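Local coordinates for alcohol dehydrogenase (Thermus thermophilus, PDB 2EIH), which binds zinc and is probably an NAD-dependent oxidoreductase of the alcohol dehydrogenase family, at residues Ser52-Ala63 with Ile112-Ala122; Gly82-Gly90 with Phe141-Leu152. All blocks are in the same frame, centred on the assembly; numbering follows the deposited sequence.

Interaction 1: Ser52-Ala63 with Ile112-Ala122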
loop_
_atom_site.group_PDB
_atom_site.type_symbol
_atom_site.label_atom_id
_atom_site.label_comp_id
_atom_site.label_asym_id
_atom_site.label_seq_id
_atom_site.Cartn_x
_atom_site.Cartn_y
_atom_site.Cartn_z
ATOM N N SER A 52 -16.420 -29.646 7.680
ATOM C CA SER A 52 -15.516 -30.645 8.216
ATOM C C SER A 52 -16.017 -32.088 8.131
ATOM O O SER A 52 -16.208 -32.760 9.151
ATOM C CB SER A 52 -15.178 -30.297 9.665
ATOM O OG SER A 52 -14.562 -29.021 9.734
ATOM N N PRO A 53 -16.267 -32.575 6.906
ATOM C CA PRO A 53 -16.734 -33.954 6.734
ATOM C C PRO A 53 -15.556 -34.879 7.069
ATOM O O PRO A 53 -14.440 -34.405 7.298
ATOM C CB PRO A 53 -17.114 -34.006 5.254
ATOM C CG PRO A 53 -17.528 -32.596 4.958
ATOM C CD PRO A 53 -16.448 -31.806 5.662
ATOM N N LYS A 54 -15.797 -36.185 7.089
ATOM C CA LYS A 54 -14.747 -37.149 7.406
ATOM C C LYS A 54 -14.140 -36.853 8.779
ATOM O O LYS A 54 -13.061 -37.339 9.120
ATOM C CB LYS A 54 -13.653 -37.134 6.325
ATOM C CG LYS A 54 -14.087 -37.723 4.979
ATOM C CD LYS A 54 -15.160 -36.867 4.310
ATOM C CE LYS A 54 -15.714 -37.509 3.042
ATOM N NZ LYS A 54 -16.780 -36.661 2.430
ATOM N N LEU A 55 -14.849 -36.051 9.564
ATOM C CA LEU A 55 -14.420 -35.678 10.901
ATOM C C LEU A 55 -14.677 -36.814 11.895
ATOM O O LEU A 55 -15.812 -37.268 12.055
ATOM C CB LEU A 55 -15.187 -34.434 11.347
ATOM C CG LEU A 55 -15.009 -34.047 12.815
ATOM C CD1 LEU A 55 -13.653 -33.387 13.007
ATOM C CD2 LEU A 55 -16.125 -33.103 13.239
ATOM N N PRO A 56 -13.627 -37.280 12.587
ATOM C CA PRO A 56 -13.788 -38.363 13.559
ATOM C C PRO A 56 -14.722 -37.967 14.700
ATOM O O PRO A 56 -14.828 -36.796 15.041
ATOM C CB PRO A 56 -12.358 -38.606 14.036
ATOM C CG PRO A 56 -11.761 -37.233 13.976
ATOM C CD PRO A 56 -12.258 -36.737 12.634
ATOM N N LEU A 57 -15.399 -38.949 15.280
ATOM C CA LEU A 57 -16.310 -38.699 16.387
ATOM C C LEU A 57 -15.906 -39.608 17.546
ATOM O O LEU A 57 -15.341 -40.676 17.324
ATOM C CB LEU A 57 -17.750 -38.974 15.959
ATOM C CG LEU A 57 -18.213 -38.284 14.668
ATOM C CD1 LEU A 57 -19.677 -38.623 14.401
ATOM C CD2 LEU A 57 -18.039 -36.768 14.776
ATOM N N PRO A 58 -16.190 -39.198 18.800
ATOM C CA PRO A 58 -16.839 -37.925 19.134
ATOM C C PRO A 58 -15.937 -36.713 18.900
ATOM O O PRO A 58 -14.715 -36.824 18.924
ATOM C CB PRO A 58 -17.202 -38.114 20.604
ATOM C CG PRO A 58 -16.056 -38.912 21.115
ATOM C CD PRO A 58 -15.877 -39.959 20.024
ATOM N N HIS A 59 -16.552 -35.554 18.684
ATOM C CA HIS A 59 -15.816 -34.321 18.447
ATOM C C HIS A 59 -16.212 -33.218 19.421
ATOM O O HIS A 59 -17.385 -33.057 19.755
ATOM C CB HIS A 59 -16.051 -33.837 17.014
ATOM C CG HIS A 59 -15.393 -32.535 16.705
ATOM N ND1 HIS A 59 -14.026 -32.357 16.793
ATOM C CD2 HIS A 59 -15.903 -31.344 16.315
ATOM C CE1 HIS A 59 -13.729 -31.108 16.468
ATOM N NE2 HIS A 59 -14.849 -30.475 16.174
ATOM N N VAL A 60 -15.219 -32.460 19.873
ATOM C CA VAL A 60 -15.462 -31.354 20.784
ATOM C C VAL A 60 -15.400 -30.057 19.993
ATOM O O VAL A 60 -14.355 -29.694 19.465
ATOM C CB VAL A 60 -14.405 -31.291 21.900
ATOM C CG1 VAL A 60 -14.720 -30.131 22.856
ATOM C CG2 VAL A 60 -14.381 -32.602 22.655
ATOM N N LEU A 61 -16.522 -29.357 19.920
ATOM C CA LEU A 61 -16.576 -28.105 19.200
ATOM C C LEU A 61 -15.922 -27.011 20.043
ATOM O O LEU A 61 -15.445 -27.275 21.148
ATOM C CB LEU A 61 -18.038 -27.752 18.923
ATOM C CG LEU A 61 -18.875 -28.794 18.167
ATOM C CD1 LEU A 61 -20.351 -28.370 18.151
ATOM C CD2 LEU A 61 -18.361 -28.943 16.736
ATOM N N GLY A 62 -15.903 -25.786 19.520
ATOM C CA GLY A 62 -15.335 -24.671 20.262
ATOM C C GLY A 62 -14.055 -24.047 19.733
ATOM O O GLY A 62 -12.971 -24.635 19.833
ATOM N N ALA A 63 -14.169 -22.844 19.178
ATOM C CA ALA A 63 -12.998 -22.147 18.662
ATOM C C ALA A 63 -12.570 -21.063 19.656
ATOM O O ALA A 63 -11.383 -20.892 19.936
ATOM C CB ALA A 63 -13.304 -21.535 17.285
ATOM N N ILE A 112 -9.205 -23.893 12.136
ATOM C CA ILE A 112 -9.735 -23.147 13.257
ATOM C C ILE A 112 -10.008 -24.144 14.373
ATOM O O ILE A 112 -10.609 -25.193 14.137
ATOM C CB ILE A 112 -11.040 -22.432 12.877
ATOM C CG1 ILE A 112 -10.856 -21.700 11.539
ATOM C CG2 ILE A 112 -11.418 -21.447 13.963
ATOM C CD1 ILE A 112 -12.093 -20.980 11.052
ATOM N N LEU A 113 -9.539 -23.833 15.579
ATOM C CA LEU A 113 -9.754 -24.707 16.728
ATOM C C LEU A 113 -11.226 -25.123 16.778
ATOM O O LEU A 113 -12.121 -24.299 16.577
ATOM C CB LEU A 113 -9.372 -23.977 18.023
ATOM C CG LEU A 113 -9.555 -24.728 19.345
ATOM C CD1 LEU A 113 -8.758 -26.010 19.308
ATOM C CD2 LEU A 113 -9.112 -23.864 20.507
ATOM N N GLY A 114 -11.470 -26.407 17.022
ATOM C CA GLY A 114 -12.837 -26.906 17.098
ATOM C C GLY A 114 -13.454 -27.299 15.764
ATOM O O GLY A 114 -14.518 -27.921 15.708
ATOM N N GLU A 115 -12.785 -26.937 14.680
ATOM C CA GLU A 115 -13.282 -27.262 13.355
ATOM C C GLU A 115 -12.861 -28.670 12.940
ATOM O O GLU A 115 -13.612 -29.384 12.274
ATOM C CB GLU A 115 -12.761 -26.251 12.341
ATOM C CG GLU A 115 -13.322 -26.431 10.949
ATOM C CD GLU A 115 -12.627 -25.557 9.936
ATOM O OE1 GLU A 115 -13.036 -25.586 8.757
ATOM O OE2 GLU A 115 -11.666 -24.849 10.311
ATOM N N HIS A 116 -11.661 -29.073 13.342
ATOM C CA HIS A 116 -11.151 -30.391 12.996
ATOM C C HIS A 116 -10.565 -31.093 14.203
ATOM O O HIS A 116 -10.533 -32.323 14.261
ATOM C CB HIS A 116 -10.090 -30.262 11.912
ATOM C CG HIS A 116 -10.628 -29.766 10.611
ATOM N ND1 HIS A 116 -11.493 -30.509 9.837
ATOM C CD2 HIS A 116 -10.466 -28.586 9.965
ATOM C CE1 HIS A 116 -11.841 -29.809 8.771
ATOM N NE2 HIS A 116 -11.232 -28.639 8.826
ATOM N N ARG A 117 -10.101 -30.297 15.158
ATOM C CA ARG A 117 -9.511 -30.805 16.388
ATOM C C ARG A 117 -10.386 -30.382 17.564
ATOM O O ARG A 117 -11.078 -29.375 17.482
ATOM C CB ARG A 117 -8.102 -30.241 16.564
ATOM C CG ARG A 117 -7.364 -30.894 17.708
ATOM C CD ARG A 117 -5.955 -30.356 17.862
ATOM N NE ARG A 117 -5.926 -28.993 18.394
ATOM C CZ ARG A 117 -6.317 -28.644 19.617
ATOM N NH1 ARG A 117 -6.244 -27.376 19.994
ATOM N NH2 ARG A 117 -6.775 -29.553 20.466
ATOM N N HIS A 118 -10.359 -31.153 18.650
ATOM C CA HIS A 118 -11.159 -30.837 19.829
ATOM C C HIS A 118 -11.028 -29.379 20.246
ATOM O O HIS A 118 -9.920 -28.867 20.429
ATOM C CB HIS A 118 -10.763 -31.723 21.011
ATOM C CG HIS A 118 -11.309 -33.111 20.942
ATOM N ND1 HIS A 118 -11.274 -33.978 22.017
ATOM C CD2 HIS A 118 -11.899 -33.796 19.932
ATOM C CE1 HIS A 118 -11.816 -35.129 21.671
ATOM N NE2 HIS A 118 -12.205 -35.045 20.408
ATOM N N GLY A 119 -12.165 -28.717 20.425
ATOM C CA GLY A 119 -12.142 -27.313 20.796
ATOM C C GLY A 119 -12.308 -26.937 22.254
ATOM O O GLY A 119 -11.840 -27.634 23.156
ATOM N N THR A 120 -13.006 -25.829 22.479
ATOM C CA THR A 120 -13.208 -25.307 23.821
ATOM C C THR A 120 -14.430 -25.744 24.623
ATOM O O THR A 120 -14.615 -25.270 25.732
ATOM C CB THR A 120 -13.148 -23.753 23.790
ATOM O OG1 THR A 120 -14.143 -23.240 22.891
ATOM C CG2 THR A 120 -11.767 -23.299 23.325
ATOM N N TYR A 121 -15.257 -26.637 24.089
ATOM C CA TYR A 121 -16.434 -27.105 24.830
ATOM C C TYR A 121 -16.050 -28.155 25.882
ATOM O O TYR A 121 -16.735 -29.172 26.032
ATOM C CB TYR A 121 -17.448 -27.759 23.905
ATOM C CG TYR A 121 -18.267 -26.823 23.028
ATOM C CD1 TYR A 121 -17.719 -25.662 22.476
ATOM C CD2 TYR A 121 -19.547 -27.189 22.636
ATOM C CE1 TYR A 121 -18.433 -24.902 21.546
ATOM C CE2 TYR A 121 -20.273 -26.448 21.717
ATOM C CZ TYR A 121 -19.712 -25.314 21.166
ATOM O OH TYR A 121 -20.411 -24.624 20.215
ATOM N N ALA A 122 -14.958 -27.916 26.603
ATOM C CA ALA A 122 -14.491 -28.824 27.646
ATOM C C ALA A 122 -13.793 -28.038 28.748
ATOM O O ALA A 122 -13.613 -26.833 28.636
ATOM C CB ALA A 122 -13.539 -29.846 27.048
#
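Val60 and His118 meet where two largely irregular segments of the GroES-like domain, 52-63 and 112-122, lie against each other. The valine divides its methyls between two neighbours. CG2 sits over the centre of the His118 imidazole, 3.5 Å from the ring centroid, in a CH-pi contact; CG1, anti to the Val60 backbone N (chi1 -179°), lies 3.8 Å from Tyr121 CB.

Tyr121 offers the second aromatic platform. Leu61 CB stands 3.7 Å from the centroid of the phenol ring, almost straight above it, while Tyr121 CE1 passes close to the backbone of Gly62. Tyr121 OH is hydrogen-bonded to Asp43 OD2 and His326 NE2, outside both segments. A leucine in place of Tyr121 would probably strip Leu61 CB of its flat support and leave Asp43 and His326 without their shared hydroxyl partner.

Such close backbone approach depends on Gly62. Any CB there would collide with Thr120 N, and its backbone angles alone already call for glycine. Three successive carbonyls are thereby engaged: Val60 O accepts from Gly119 N (2.6 Å), Leu61 O from Tyr121 N (3.0 Å) and Gly62 O from Thr120 N (2.9 Å), an order unlike regular strand pairing. One residue before Val60, His59 NE2 donates to Gly114 O at 2.6 Å, the acceptor lying in the imidazole plane, which, with Leu55 CD2 over one face, should restrict the ring's rotation.

Helix 41-48 adjoins this contact through Val46, touched by Leu55, His59 and Leu61; strand 84-91 packs on Ala63, Leu113 and Thr120, and strand 2-6 on Pro58, Leu61, Tyr121 and Ala122.

Interaction 2: Gly82-Gly90 with Phe141-Leu152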
loop_
_atom_site.group_PDB
_atom_site.type_symbol
_atom_site.label_atom_id
_atom_site.label_comp_id
_atom_site.label_asym_id
_atom_site.label_seq_id
_atom_site.Cartn_x
_atom_site.Cartn_y
_atom_site.Cartn_z
ATOM N N GLY A 82 -1.483 -20.573 36.163
ATOM C CA GLY A 82 -2.139 -19.541 36.933
ATOM C C GLY A 82 -2.439 -18.360 36.039
ATOM O O GLY A 82 -3.374 -17.604 36.297
ATOM N N ASP A 83 -1.649 -18.213 34.977
ATOM C CA ASP A 83 -1.814 -17.110 34.026
ATOM C C ASP A 83 -3.159 -17.094 33.315
ATOM O O ASP A 83 -3.587 -18.103 32.769
ATOM C CB ASP A 83 -0.719 -17.155 32.962
ATOM C CG ASP A 83 0.662 -16.922 33.528
ATOM O OD1 ASP A 83 1.623 -16.947 32.735
ATOM O OD2 ASP A 83 0.791 -16.713 34.751
ATOM N N GLU A 84 -3.813 -15.938 33.322
ATOM C CA GLU A 84 -5.095 -15.802 32.655
ATOM C C GLU A 84 -4.822 -15.532 31.169
ATOM O O GLU A 84 -3.976 -14.691 30.823
ATOM C CB GLU A 84 -5.899 -14.668 33.280
ATOM C CG GLU A 84 -6.262 -14.897 34.750
ATOM C CD GLU A 84 -7.411 -14.005 35.199
ATOM O OE1 GLU A 84 -7.883 -14.141 36.347
ATOM O OE2 GLU A 84 -7.846 -13.164 34.389
ATOM N N VAL A 85 -5.531 -16.263 30.302
ATOM C CA VAL A 85 -5.352 -16.163 28.855
ATOM C C VAL A 85 -6.624 -16.363 28.019
ATOM O O VAL A 85 -7.642 -16.868 28.491
ATOM C CB VAL A 85 -4.324 -17.221 28.372
ATOM C CG1 VAL A 85 -2.977 -16.994 29.038
ATOM C CG2 VAL A 85 -4.818 -18.636 28.700
ATOM N N VAL A 86 -6.541 -15.947 26.762
ATOM C CA VAL A 86 -7.623 -16.120 25.800
ATOM C C VAL A 86 -6.939 -16.901 24.683
ATOM O O VAL A 86 -5.715 -16.882 24.559
ATOM C CB VAL A 86 -8.151 -14.779 25.244
ATOM C CG1 VAL A 86 -8.655 -13.920 26.378
ATOM C CG2 VAL A 86 -7.051 -14.060 24.492
ATOM N N ILE A 87 -7.737 -17.578 23.873
ATOM C CA ILE A 87 -7.248 -18.404 22.781
ATOM C C ILE A 87 -7.304 -17.670 21.449
ATOM O O ILE A 87 -8.243 -16.933 21.187
ATOM C CB ILE A 87 -8.106 -19.678 22.706
ATOM C CG1 ILE A 87 -7.825 -20.555 23.936
ATOM C CG2 ILE A 87 -7.901 -20.375 21.378
ATOM C CD1 ILE A 87 -8.831 -21.649 24.139
ATOM N N ASN A 88 -6.275 -17.866 20.630
ATOM C CA ASN A 88 -6.161 -17.283 19.281
ATOM C C ASN A 88 -6.560 -18.518 18.463
ATOM O O ASN A 88 -5.741 -19.402 18.243
ATOM C CB ASN A 88 -4.700 -16.921 19.000
ATOM C CG ASN A 88 -4.552 -15.757 18.039
ATOM O OD1 ASN A 88 -5.147 -15.742 16.962
ATOM N ND2 ASN A 88 -3.726 -14.791 18.412
ATOM N N PRO A 89 -7.814 -18.582 17.992
ATOM C CA PRO A 89 -8.353 -19.710 17.223
ATOM C C PRO A 89 -7.687 -20.128 15.915
ATOM O O PRO A 89 -8.046 -21.163 15.344
ATOM C CB PRO A 89 -9.815 -19.325 17.046
ATOM C CG PRO A 89 -9.741 -17.850 16.915
ATOM C CD PRO A 89 -8.718 -17.422 17.934
ATOM N N GLY A 90 -6.699 -19.365 15.452
ATOM C CA GLY A 90 -6.037 -19.703 14.198
ATOM C C GLY A 90 -4.906 -20.714 14.284
ATOM O O GLY A 90 -3.865 -20.440 14.881
ATOM N N PHE A 141 -14.167 -13.565 32.442
ATOM C CA PHE A 141 -13.822 -14.644 31.530
ATOM C C PHE A 141 -14.812 -14.783 30.333
ATOM O O PHE A 141 -14.384 -15.091 29.217
ATOM C CB PHE A 141 -13.696 -15.950 32.321
ATOM C CG PHE A 141 -12.406 -16.062 33.093
ATOM C CD1 PHE A 141 -11.199 -16.268 32.432
ATOM C CD2 PHE A 141 -12.396 -15.968 34.483
ATOM C CE1 PHE A 141 -10.012 -16.381 33.147
ATOM C CE2 PHE A 141 -11.209 -16.080 35.202
ATOM C CZ PHE A 141 -10.020 -16.288 34.538
ATOM N N GLU A 142 -16.107 -14.529 30.542
ATOM C CA GLU A 142 -17.077 -14.651 29.446
ATOM C C GLU A 142 -16.890 -13.538 28.419
ATOM O O GLU A 142 -17.144 -13.733 27.232
ATOM C CB GLU A 142 -18.521 -14.613 29.961
ATOM C CG GLU A 142 -18.894 -15.759 30.896
ATOM C CD GLU A 142 -18.448 -15.529 32.332
ATOM O OE1 GLU A 142 -17.635 -14.609 32.571
ATOM O OE2 GLU A 142 -18.925 -16.271 33.220
ATOM N N GLU A 143 -16.461 -12.370 28.883
ATOM C CA GLU A 143 -16.230 -11.233 28.006
ATOM C C GLU A 143 -14.972 -11.516 27.176
ATOM O O GLU A 143 -14.938 -11.298 25.953
ATOM C CB GLU A 143 -16.059 -9.958 28.850
ATOM C CG GLU A 143 -17.343 -9.409 29.470
ATOM C CD GLU A 143 -17.120 -8.167 30.340
ATOM O OE1 GLU A 143 -18.046 -7.338 30.436
ATOM O OE2 GLU A 143 -16.013 -8.015 30.894
ATOM N N ALA A 144 -13.946 -12.042 27.843
ATOM C CA ALA A 144 -12.689 -12.381 27.182
ATOM C C ALA A 144 -12.932 -13.427 26.088
ATOM O O ALA A 144 -12.535 -13.227 24.929
ATOM C CB ALA A 144 -11.694 -12.904 28.203
ATOM N N ALA A 145 -13.594 -14.530 26.442
ATOM C CA ALA A 145 -13.869 -15.577 25.454
ATOM C C ALA A 145 -14.637 -15.070 24.248
ATOM O O ALA A 145 -14.530 -15.615 23.160
ATOM C CB ALA A 145 -14.638 -16.732 26.097
ATOM N N ALA A 146 -15.400 -14.009 24.426
ATOM C CA ALA A 146 -16.186 -13.488 23.319
ATOM C C ALA A 146 -15.401 -12.687 22.267
ATOM O O ALA A 146 -15.876 -12.502 21.152
ATOM C CB ALA A 146 -17.331 -12.634 23.862
ATOM N N ILE A 147 -14.194 -12.246 22.604
ATOM C CA ILE A 147 -13.407 -11.418 21.705
ATOM C C ILE A 147 -12.752 -11.955 20.418
ATOM O O ILE A 147 -13.171 -11.584 19.308
ATOM C CB ILE A 147 -12.294 -10.681 22.488
ATOM C CG1 ILE A 147 -12.911 -9.820 23.566
ATOM C CG2 ILE A 147 -11.448 -9.823 21.527
ATOM C CD1 ILE A 147 -11.913 -9.267 24.555
ATOM N N PRO A 148 -11.736 -12.838 20.549
ATOM C CA PRO A 148 -10.980 -13.418 19.438
ATOM C C PRO A 148 -11.632 -13.581 18.061
ATOM O O PRO A 148 -11.455 -12.732 17.177
ATOM C CB PRO A 148 -10.472 -14.718 20.030
ATOM C CG PRO A 148 -10.281 -14.372 21.459
ATOM C CD PRO A 148 -11.570 -13.664 21.759
ATOM N N LEU A 149 -12.351 -14.680 17.865
ATOM C CA LEU A 149 -12.979 -14.979 16.578
ATOM C C LEU A 149 -13.658 -13.777 15.894
ATOM O O LEU A 149 -13.287 -13.421 14.769
ATOM C CB LEU A 149 -13.981 -16.136 16.753
ATOM C CG LEU A 149 -14.506 -17.035 15.606
ATOM C CD1 LEU A 149 -15.055 -16.176 14.476
ATOM C CD2 LEU A 149 -13.417 -17.958 15.100
ATOM N N THR A 150 -14.641 -13.141 16.533
ATOM C CA THR A 150 -15.297 -12.018 15.862
ATOM C C THR A 150 -14.430 -10.785 15.709
ATOM O O THR A 150 -14.455 -10.149 14.662
ATOM C CB THR A 150 -16.631 -11.594 16.546
ATOM O OG1 THR A 150 -16.443 -11.472 17.961
ATOM C CG2 THR A 150 -17.735 -12.590 16.244
ATOM N N PHE A 151 -13.668 -10.424 16.734
ATOM C CA PHE A 151 -12.830 -9.247 16.566
ATOM C C PHE A 151 -11.788 -9.405 15.461
ATOM O O PHE A 151 -11.523 -8.460 14.726
ATOM C CB PHE A 151 -12.197 -8.818 17.890
ATOM C CG PHE A 151 -13.114 -7.980 18.715
ATOM C CD1 PHE A 151 -14.077 -8.573 19.510
ATOM C CD2 PHE A 151 -13.119 -6.595 18.574
ATOM C CE1 PHE A 151 -15.051 -7.806 20.147
ATOM C CE2 PHE A 151 -14.084 -5.814 19.202
ATOM C CZ PHE A 151 -15.056 -6.434 19.991
ATOM N N LEU A 152 -11.223 -10.596 15.308
ATOM C CA LEU A 152 -10.240 -10.801 14.254
ATOM C C LEU A 152 -10.864 -10.711 12.873
ATOM O O LEU A 152 -10.272 -10.155 11.957
ATOM C CB LEU A 152 -9.562 -12.161 14.416
ATOM C CG LEU A 152 -8.573 -12.226 15.575
ATOM C CD1 LEU A 152 -8.345 -13.673 15.979
ATOM C CD2 LEU A 152 -7.265 -11.567 15.158
#
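Medium-chain dehydrogenases are built from a GroES-like domain and a Rossmann-type domain, and in this two-domain architecture the contact packs strand 84-91 of the GroES-like part against the helices that lead toward the parallel sheet. These are helix 141-146 and the start of helix 148-161, the latter preceding strand 169-172, the first of that sheet in chain order. The interface is almost wholly apolar, and at its middle the small side chains of Ala144 and Pro148 meet Val86, Ile87 and Pro89.

Pro148, at the junction of the two helices, is central to the contact. Its ring lies against the backbone of the strand, with Pro148 CG 3.3 Å from Ile87 O, and its CB is 3.8 Å from Pro89 CD, the two proline side chains crossing at about a right angle. Pro89 also meets the next residue of the helix, its CG 4.1 Å from Leu149 CD2. Before Pro148, helix 141-146 receives Val86: with Val86 CG1 anti to the carbonyl carbon (chi1 -59°), that methyl comes within 3.7 Å of Ala144 CB.

Helix 297-306 adds a further apolar partner, with Leu301 against Val86 and Leu297 against Asn88. Asn88 ND2 is hydrogen-bonded to Lys294 O, while Asn88 OD1 lies 3.9 Å from the Leu152 CD1 methyl.

At the start of the strand, at Glu84, the chemistry changes. Lys135 forms a salt bridge with Glu84 OE2 and a cation-pi contact with Phe141, gathering both side chains. The carboxylate and the ring are turned 43° from one another, and Glu84 OE1 approaches Phe141 CZ to 3.5 Å.

In the fold
Both interactions are largely buried, yet they illustrate two ways of joining distant parts of a chain. Interaction 1 joins irregular segments within the GroES-like domain and covers 831 Å², relying on backbone and side-chain hydrogen bonds, glycines and CH-pi contacts. Interaction 2 sets a strand against helices and buries 384 Å², by apolar contact with a charged group only at its partly exposed end. Strand 84-91 belongs to both neighbourhoods: Leu113 N probably donates to Pro89 O (3.1 Å), and Thr120 CG2 packs on Ile87 CD1 at 3.5 Å. Asp64, just after segment 52-63, also ties them, its carbonyl hydrogen-bonded to Thr120 OG1 and its carboxylate to Leu149 N.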